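Local atomic coordinates of antifreeze protein type II (Clupea harengus, PDB entry 2PY2), a protein that probably binds to ice crystals and keeps them from growing, in a calcium-dependent way, through a fold of the C-type lectin family. Residues R14-N19 and N38-H43; S62-T67 and S122-K127; C101-V106 and N113-T118. One frame throughout, in Å; residues are numbered along the deposited sequence.

Contact 1 (R14-N19 and N38-H43); sequences RCFLFN and NLASIH
R14 turns the end of its guanidinium group onto the backbone carbonyl of S41, so that two nitrogens share one oxygen. NH1 of R14 lies 3.1 Å from S41 O and NH2 of R14 lies 3.3 Å from the same atom. S41 O sits almost in the guanidinium plane, but both nitrogens come to it from one face of its own carbonyl plane, NH1 standing well above that plane. The arginine chain is straight at chi2 and folds about the CG-CD bond (chi3 64°), which brings the guanidinium to S41. F16 closes one face of the guanidinium: CZ of F16 lies over the outer part of that face, 3.5 Å from the plane of the R14 group. The same ring uses its edge on the other segment, CE1 of F16 meeting CB of A40 at 4.2 Å. Contact 1 thus joins strand 14-20 of the C-type lectin-like sheet to the chain that leaves short strand 38-39 for helix 45-52; strand 121-128 pairs with both strands. At the rim of the guanidinium, a water accepts a weak bond from NH2 of R14 and donates to L39 O, tying the arginine to a second carbonyl.

Farther out, NE2 of H43 donates to OG of S41 over 2.8 Å, with the hydroxyl tilted 32° from the imidazole plane. That hydroxyl is also hydrogen-bonded to D79, while ND1 of H43 is held by D84, so both ring nitrogens are engaged and the rotation of the imidazole is fixed. E47 of helix 45-52 forms a salt bridge with NH1 of R14 and accepts the backbone N-H of H43, which probably offsets the arginine's charge beside buried S41. The ring of F50 also meets that of F16, their planes at about 60°.

Contact 2 (S62-T67 and S122-K127); sequences SWIGGT and SSICAK
A short parallel strand pairing near the centre of the chain joins strand 62-64 to the first half of strand 121-128. Two backbone hydrogen bonds flank S123: N of W63 donates to S122 O at 2.9 Å, and N of I124 donates to W63 O at 3.2 Å. W63 and S123 are therefore in register, their CB atoms 3.9 Å apart on one face of the sheet. The axes of strands 62-64 and 122-127 cross at -37° and the chain turns a corner at G65; the clear pairing is confined to W63 and S123.

On the other face, CD1 of I124 comes within 4.0 Å of CB of S62. With its CG1 beside the backbone N (chi1 -46°), I124 also lays this branch alongside I64, whose CG2 approaches CG1 of I124 at 4.1 Å; the ends of the two side chains are directed alike. The hydroxyls of S62 and S122 bond to backbone carbonyls outside the pairing, those of I60 and P20 respectively.

The indole of W63 leaves the sheet on the S123 side and meets W25 and H121 edge-to-face. Farther along, C125 is tied to C32 of helix 25-33 by a disulfide. A C-terminal strand set parallel to a central strand, and disulfide-linked to the first helix, is typical of the C-type lectin fold.

Contact 3 (C101-V106 and N113-T118); sequences CIQMNV and NDTPCT. With CA (calcium ion), chain G.
C101 and C117 are joined by a disulfide, SG to SG 2.0 Å with a torsion of 94° about the bond, and it ties the open end of an antiparallel hairpin, remote from its turn. Beside it, in the tightly packed part, C101 and T115 form a hydrogen-bonded pair, T115 N to C101 O being the shorter bond at 2.8 Å. Two residues on, Q103 and N113 exchange a second pair of backbone bonds, both 3.0 Å between N and O. I102 and D114 face each other between them as a non-hydrogen-bonded pair, where CA of D114 adds a CH...O contact to C101 O. On the face shared by C101, Q103 and T115, the glutamine CG is anti to the backbone N (chi1 -176°) and its extended chain lies over T115, although the exact placing of the threonine methyl is doubtful.

The packing thins toward V106, which is partly exposed along with N113. Both methyls of V106 touch CB of N113 at 3.9 Å, the side chains crossing at about a right angle. N113 and D114, still in the strand, bind the calcium ion: D114 does so twice, through its backbone O and through OD1 at 2.5 Å, whereas N113 OD1 is a longer ligand at 2.8 Å. A water is a further ligand and accepts a weak bond from ND2 of N113. Q92, D94 and E99 supply the remaining ligands, and T95 N holds the other carboxylate oxygen of D114.

N105 and V106 both face C111 in a G1 beta bulge. Strand 62-64 pairs with the far edge of strand 101-106, W25 of helix 25-33 packs on both cysteines, and M104 reaches V51 and K52 of helix 45-52.

Overall arrangement
The three contacts follow one curled sheet from the chain ends to the calcium site. Contacts 1 and 2 have centres about 6 Å apart and share strand 121-128: C15 N and K127 O, like N19 N and S123 O, lie 2.8 Å apart as probable hydrogen bonds. Contact 2 passes the sheet on to contact 3, its centre about 10 Å away, where S62 O meets M104 N at 2.7 Å. Contacts 1 and 3, about 15 Å apart, lie on opposite sides of the chain's centre, and I42 packs on M104 between them. Only contact 3 supplies calcium ligands; the side chain of W63 in contact 2 remains about 9 Å from the ion.

Contact 1 (R14-N19 and N38-H43)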
# COMPACT_ATOMS: atom_id res chain seq x y z
N ARG A 14 4.08 -14.45 2.08
CA ARG A 14 4.67 -13.15 2.38
C ARG A 14 4.35 -12.77 3.82
O ARG A 14 3.42 -13.32 4.42
CB ARG A 14 4.10 -12.09 1.44
CG ARG A 14 4.07 -12.49 -0.02
CD ARG A 14 3.15 -11.57 -0.81
NE ARG A 14 3.62 -10.20 -0.81
CZ ARG A 14 2.89 -9.16 -1.20
NH1 ARG A 14 1.64 -9.33 -1.63
NH2 ARG A 14 3.42 -7.94 -1.18
N CYS A 15 5.12 -11.83 4.36
CA CYS A 15 4.91 -11.35 5.72
C CYS A 15 4.50 -9.88 5.61
O CYS A 15 5.06 -9.13 4.81
CB CYS A 15 6.18 -11.48 6.56
SG CYS A 15 6.79 -13.19 6.70
N PHE A 16 3.52 -9.49 6.41
CA PHE A 16 3.00 -8.13 6.38
C PHE A 16 3.10 -7.43 7.72
O PHE A 16 3.08 -8.06 8.77
CB PHE A 16 1.53 -8.15 5.95
CG PHE A 16 1.32 -8.63 4.55
CD1 PHE A 16 1.18 -7.72 3.50
CD2 PHE A 16 1.24 -9.99 4.27
CE1 PHE A 16 0.98 -8.16 2.20
CE2 PHE A 16 1.04 -10.44 2.96
CZ PHE A 16 0.90 -9.53 1.93
N LEU A 17 3.21 -6.10 7.66
CA LEU A 17 3.29 -5.32 8.88
C LEU A 17 2.61 -3.98 8.67
O LEU A 17 2.78 -3.33 7.64
CB LEU A 17 4.75 -5.09 9.28
CG LEU A 17 4.94 -4.28 10.57
CD1 LEU A 17 4.41 -5.08 11.76
CD2 LEU A 17 6.41 -3.97 10.78
N PHE A 18 1.82 -3.58 9.67
CA PHE A 18 1.13 -2.31 9.65
C PHE A 18 2.00 -1.35 10.45
O PHE A 18 2.32 -1.61 11.61
CB PHE A 18 -0.25 -2.42 10.32
CG PHE A 18 -0.97 -1.10 10.47
CD1 PHE A 18 -1.45 -0.41 9.35
CD2 PHE A 18 -1.17 -0.54 11.73
CE1 PHE A 18 -2.12 0.81 9.49
CE2 PHE A 18 -1.84 0.69 11.88
CZ PHE A 18 -2.32 1.36 10.76
N ASN A 19 2.42 -0.26 9.80
CA ASN A 19 3.24 0.75 10.45
C ASN A 19 2.31 1.92 10.75
O ASN A 19 1.89 2.64 9.84
CB ASN A 19 4.37 1.18 9.50
CG ASN A 19 5.26 2.24 10.10
OD1 ASN A 19 5.13 2.60 11.27
ND2 ASN A 19 6.18 2.76 9.29
N ASN A 38 9.21 -3.71 1.42
CA ASN A 38 8.75 -2.68 0.48
C ASN A 38 7.33 -2.36 0.88
O ASN A 38 6.67 -3.18 1.51
CB ASN A 38 8.69 -3.23 -0.95
CG ASN A 38 10.05 -3.30 -1.60
OD1 ASN A 38 10.66 -2.28 -1.88
ND2 ASN A 38 10.52 -4.52 -1.85
N LEU A 39 6.84 -1.16 0.54
CA LEU A 39 5.44 -0.87 0.81
C LEU A 39 4.74 -2.01 0.08
O LEU A 39 5.14 -2.38 -1.02
CB LEU A 39 5.04 0.49 0.26
CG LEU A 39 5.49 1.63 1.17
CD1 LEU A 39 5.23 2.98 0.50
CD2 LEU A 39 4.73 1.53 2.51
N ALA A 40 3.69 -2.56 0.68
CA ALA A 40 3.02 -3.72 0.11
C ALA A 40 2.33 -3.59 -1.23
O ALA A 40 1.81 -2.54 -1.58
CB ALA A 40 2.02 -4.27 1.13
N SER A 41 2.36 -4.69 -1.99
CA SER A 41 1.64 -4.75 -3.26
C SER A 41 0.47 -5.67 -2.90
O SER A 41 0.58 -6.49 -1.98
CB SER A 41 2.50 -5.38 -4.37
OG SER A 41 2.92 -6.70 -4.05
N ILE A 42 -0.66 -5.50 -3.59
CA ILE A 42 -1.86 -6.30 -3.34
C ILE A 42 -2.29 -6.90 -4.67
O ILE A 42 -2.39 -6.20 -5.68
CB ILE A 42 -2.97 -5.41 -2.72
CG1 ILE A 42 -2.49 -4.89 -1.36
CG2 ILE A 42 -4.26 -6.22 -2.55
CD1 ILE A 42 -3.50 -4.03 -0.60
N HIS A 43 -2.56 -8.21 -4.68
CA HIS A 43 -2.89 -8.91 -5.92
C HIS A 43 -4.21 -9.67 -5.99
O HIS A 43 -4.46 -10.39 -6.96
CB HIS A 43 -1.75 -9.87 -6.24
CG HIS A 43 -0.41 -9.20 -6.29
ND1 HIS A 43 -0.01 -8.44 -7.36
CD2 HIS A 43 0.58 -9.13 -5.38
CE1 HIS A 43 1.19 -7.92 -7.11
NE2 HIS A 43 1.56 -8.33 -5.91
O HOH W 1 5.54 -5.59 -1.15

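Contact 2 (S62-T67 and S122-K127)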
# COMPACT_ATOMS: atom_id res chain seq x y z
N SER A 62 -4.11 3.96 4.60
CA SER A 62 -2.70 3.61 4.61
C SER A 62 -2.03 3.62 3.23
O SER A 62 -2.66 3.34 2.22
CB SER A 62 -2.54 2.21 5.20
OG SER A 62 -3.09 2.11 6.50
N TRP A 63 -0.74 3.95 3.21
CA TRP A 63 0.03 3.94 1.97
C TRP A 63 0.35 2.49 1.60
O TRP A 63 0.63 1.66 2.47
CB TRP A 63 1.39 4.62 2.18
CG TRP A 63 1.38 6.09 2.22
CD1 TRP A 63 1.93 6.88 3.18
CD2 TRP A 63 0.86 6.96 1.22
NE1 TRP A 63 1.79 8.20 2.84
CE2 TRP A 63 1.14 8.28 1.64
CE3 TRP A 63 0.20 6.76 0.01
CZ2 TRP A 63 0.78 9.40 0.89
CZ3 TRP A 63 -0.17 7.87 -0.74
CH2 TRP A 63 0.13 9.17 -0.30
N ILE A 64 0.31 2.19 0.30
CA ILE A 64 0.73 0.90 -0.19
C ILE A 64 1.77 1.23 -1.27
O ILE A 64 1.92 2.39 -1.66
CB ILE A 64 -0.43 -0.01 -0.71
CG1 ILE A 64 -1.34 0.73 -1.68
CG2 ILE A 64 -1.20 -0.55 0.49
CD1 ILE A 64 -2.42 -0.20 -2.25
N GLY A 65 2.49 0.22 -1.76
CA GLY A 65 3.58 0.48 -2.68
C GLY A 65 3.39 0.71 -4.16
O GLY A 65 4.29 0.38 -4.94
N GLY A 66 2.27 1.30 -4.56
CA GLY A 66 2.05 1.52 -5.98
C GLY A 66 2.01 2.98 -6.37
O GLY A 66 1.57 3.82 -5.59
N THR A 67 2.49 3.29 -7.57
CA THR A 67 2.48 4.67 -8.06
C THR A 67 2.57 4.70 -9.58
O THR A 67 3.00 3.72 -10.19
CB THR A 67 3.67 5.52 -7.51
OG1 THR A 67 4.77 5.45 -8.42
CG2 THR A 67 4.13 5.03 -6.14
N SER A 122 -0.36 6.19 7.65
CA SER A 122 0.19 4.97 8.19
C SER A 122 0.51 4.16 6.94
O SER A 122 0.22 4.61 5.84
CB SER A 122 -0.88 4.24 9.01
OG SER A 122 -1.31 5.07 10.07
N SER A 123 1.09 2.98 7.09
CA SER A 123 1.42 2.22 5.89
C SER A 123 1.48 0.72 6.11
O SER A 123 1.49 0.23 7.24
CB SER A 123 2.75 2.72 5.32
OG SER A 123 3.80 2.60 6.27
N ILE A 124 1.51 -0.01 5.00
CA ILE A 124 1.58 -1.46 5.03
C ILE A 124 2.88 -1.89 4.38
O ILE A 124 3.14 -1.52 3.23
CB ILE A 124 0.45 -2.12 4.21
CG1 ILE A 124 -0.90 -1.45 4.51
CG2 ILE A 124 0.43 -3.62 4.48
CD1 ILE A 124 -1.33 -1.53 5.95
N CYS A 125 3.69 -2.67 5.09
CA CYS A 125 4.95 -3.16 4.53
C CYS A 125 4.81 -4.66 4.29
O CYS A 125 4.06 -5.35 4.99
CB CYS A 125 6.14 -2.95 5.49
SG CYS A 125 6.66 -1.24 5.90
N ALA A 126 5.54 -5.17 3.31
CA ALA A 126 5.50 -6.60 3.02
C ALA A 126 6.84 -7.07 2.49
O ALA A 126 7.61 -6.29 1.94
CB ALA A 126 4.40 -6.90 2.00
N LYS A 127 7.12 -8.36 2.68
CA LYS A 127 8.35 -8.97 2.21
C LYS A 127 8.16 -10.47 2.17
O LYS A 127 7.35 -11.02 2.91
CB LYS A 127 9.53 -8.60 3.12
CG LYS A 127 9.38 -8.99 4.59
CD LYS A 127 10.62 -8.60 5.39
CE LYS A 127 10.45 -8.91 6.87
NZ LYS A 127 11.69 -8.60 7.65

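Contact 3 (C101-V106 and N113-T118)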
# COMPACT_ATOMS: atom_id res chain seq x y z
N CYS A 101 0.61 8.48 -5.83
CA CYS A 101 0.89 7.37 -4.91
C CYS A 101 -0.42 6.73 -4.45
O CYS A 101 -1.38 7.44 -4.17
CB CYS A 101 1.67 7.90 -3.70
SG CYS A 101 3.42 8.26 -4.09
N ILE A 102 -0.46 5.40 -4.36
CA ILE A 102 -1.70 4.72 -3.96
C ILE A 102 -1.92 4.64 -2.46
O ILE A 102 -1.07 4.14 -1.72
CB ILE A 102 -1.78 3.27 -4.50
CG1 ILE A 102 -1.69 3.27 -6.03
CG2 ILE A 102 -3.12 2.63 -4.09
CD1 ILE A 102 -1.74 1.87 -6.64
N GLN A 103 -3.09 5.11 -2.03
CA GLN A 103 -3.50 5.08 -0.63
C GLN A 103 -4.69 4.13 -0.57
O GLN A 103 -5.60 4.24 -1.39
CB GLN A 103 -3.95 6.47 -0.17
CG GLN A 103 -4.29 6.52 1.30
CD GLN A 103 -4.93 7.83 1.73
OE1 GLN A 103 -5.29 7.99 2.88
NE2 GLN A 103 -5.06 8.79 0.80
N MET A 104 -4.70 3.22 0.40
CA MET A 104 -5.83 2.30 0.55
C MET A 104 -6.68 2.69 1.77
O MET A 104 -6.31 3.60 2.53
CB MET A 104 -5.35 0.84 0.69
CG MET A 104 -4.72 0.50 2.03
SD MET A 104 -4.40 -1.29 2.18
CE MET A 104 -6.07 -1.88 2.67
N ASN A 105 -7.82 2.01 1.97
CA ASN A 105 -8.72 2.32 3.09
C ASN A 105 -9.20 3.77 3.07
O ASN A 105 -9.38 4.38 4.12
CB ASN A 105 -8.02 2.08 4.44
CG ASN A 105 -8.14 0.64 4.91
OD1 ASN A 105 -7.45 0.23 5.86
ND2 ASN A 105 -9.02 -0.12 4.28
N VAL A 106 -9.42 4.31 1.88
CA VAL A 106 -9.84 5.69 1.73
C VAL A 106 -11.34 5.85 1.66
O VAL A 106 -12.02 5.08 0.97
CB VAL A 106 -9.22 6.31 0.45
CG1 VAL A 106 -9.58 7.79 0.33
CG2 VAL A 106 -7.71 6.10 0.46
N ASN A 113 -7.21 5.22 -3.70
CA ASN A 113 -7.28 6.56 -4.24
C ASN A 113 -5.84 7.00 -4.51
O ASN A 113 -4.98 6.81 -3.65
CB ASN A 113 -7.92 7.45 -3.17
CG ASN A 113 -8.23 8.82 -3.67
OD1 ASN A 113 -7.36 9.51 -4.19
ND2 ASN A 113 -9.48 9.25 -3.49
N ASP A 114 -5.54 7.54 -5.70
CA ASP A 114 -4.17 8.01 -5.89
C ASP A 114 -4.11 9.38 -5.21
O ASP A 114 -4.99 10.21 -5.38
CB ASP A 114 -3.72 8.01 -7.38
CG ASP A 114 -4.71 8.69 -8.34
OD1 ASP A 114 -5.88 8.89 -8.02
OD2 ASP A 114 -4.28 8.98 -9.48
N THR A 115 -3.09 9.61 -4.39
CA THR A 115 -3.03 10.86 -3.65
C THR A 115 -1.63 11.46 -3.62
O THR A 115 -0.66 10.78 -3.89
CB THR A 115 -3.61 10.66 -2.19
OG1 THR A 115 -2.59 10.75 -1.20
CG2 THR A 115 -4.31 9.32 -2.08
N PRO A 116 -1.53 12.76 -3.32
CA PRO A 116 -0.22 13.41 -3.27
C PRO A 116 0.72 12.63 -2.34
O PRO A 116 0.39 12.38 -1.18
CB PRO A 116 -0.55 14.81 -2.75
CG PRO A 116 -1.91 15.05 -3.33
CD PRO A 116 -2.62 13.74 -3.10
N CYS A 117 1.88 12.25 -2.85
CA CYS A 117 2.82 11.46 -2.06
C CYS A 117 3.33 12.13 -0.80
O CYS A 117 3.88 11.46 0.07
CB CYS A 117 4.00 11.04 -2.92
SG CYS A 117 3.55 10.25 -4.50
N THR A 118 3.17 13.45 -0.69
CA THR A 118 3.65 14.17 0.50
C THR A 118 2.71 14.08 1.70
O THR A 118 3.08 14.50 2.80
CB THR A 118 3.91 15.65 0.19
OG1 THR A 118 2.78 16.21 -0.48
CG2 THR A 118 5.15 15.79 -0.69
CA CA G . -6.97 10.67 -6.73
O HOH W 2 -8.28 11.95 -4.81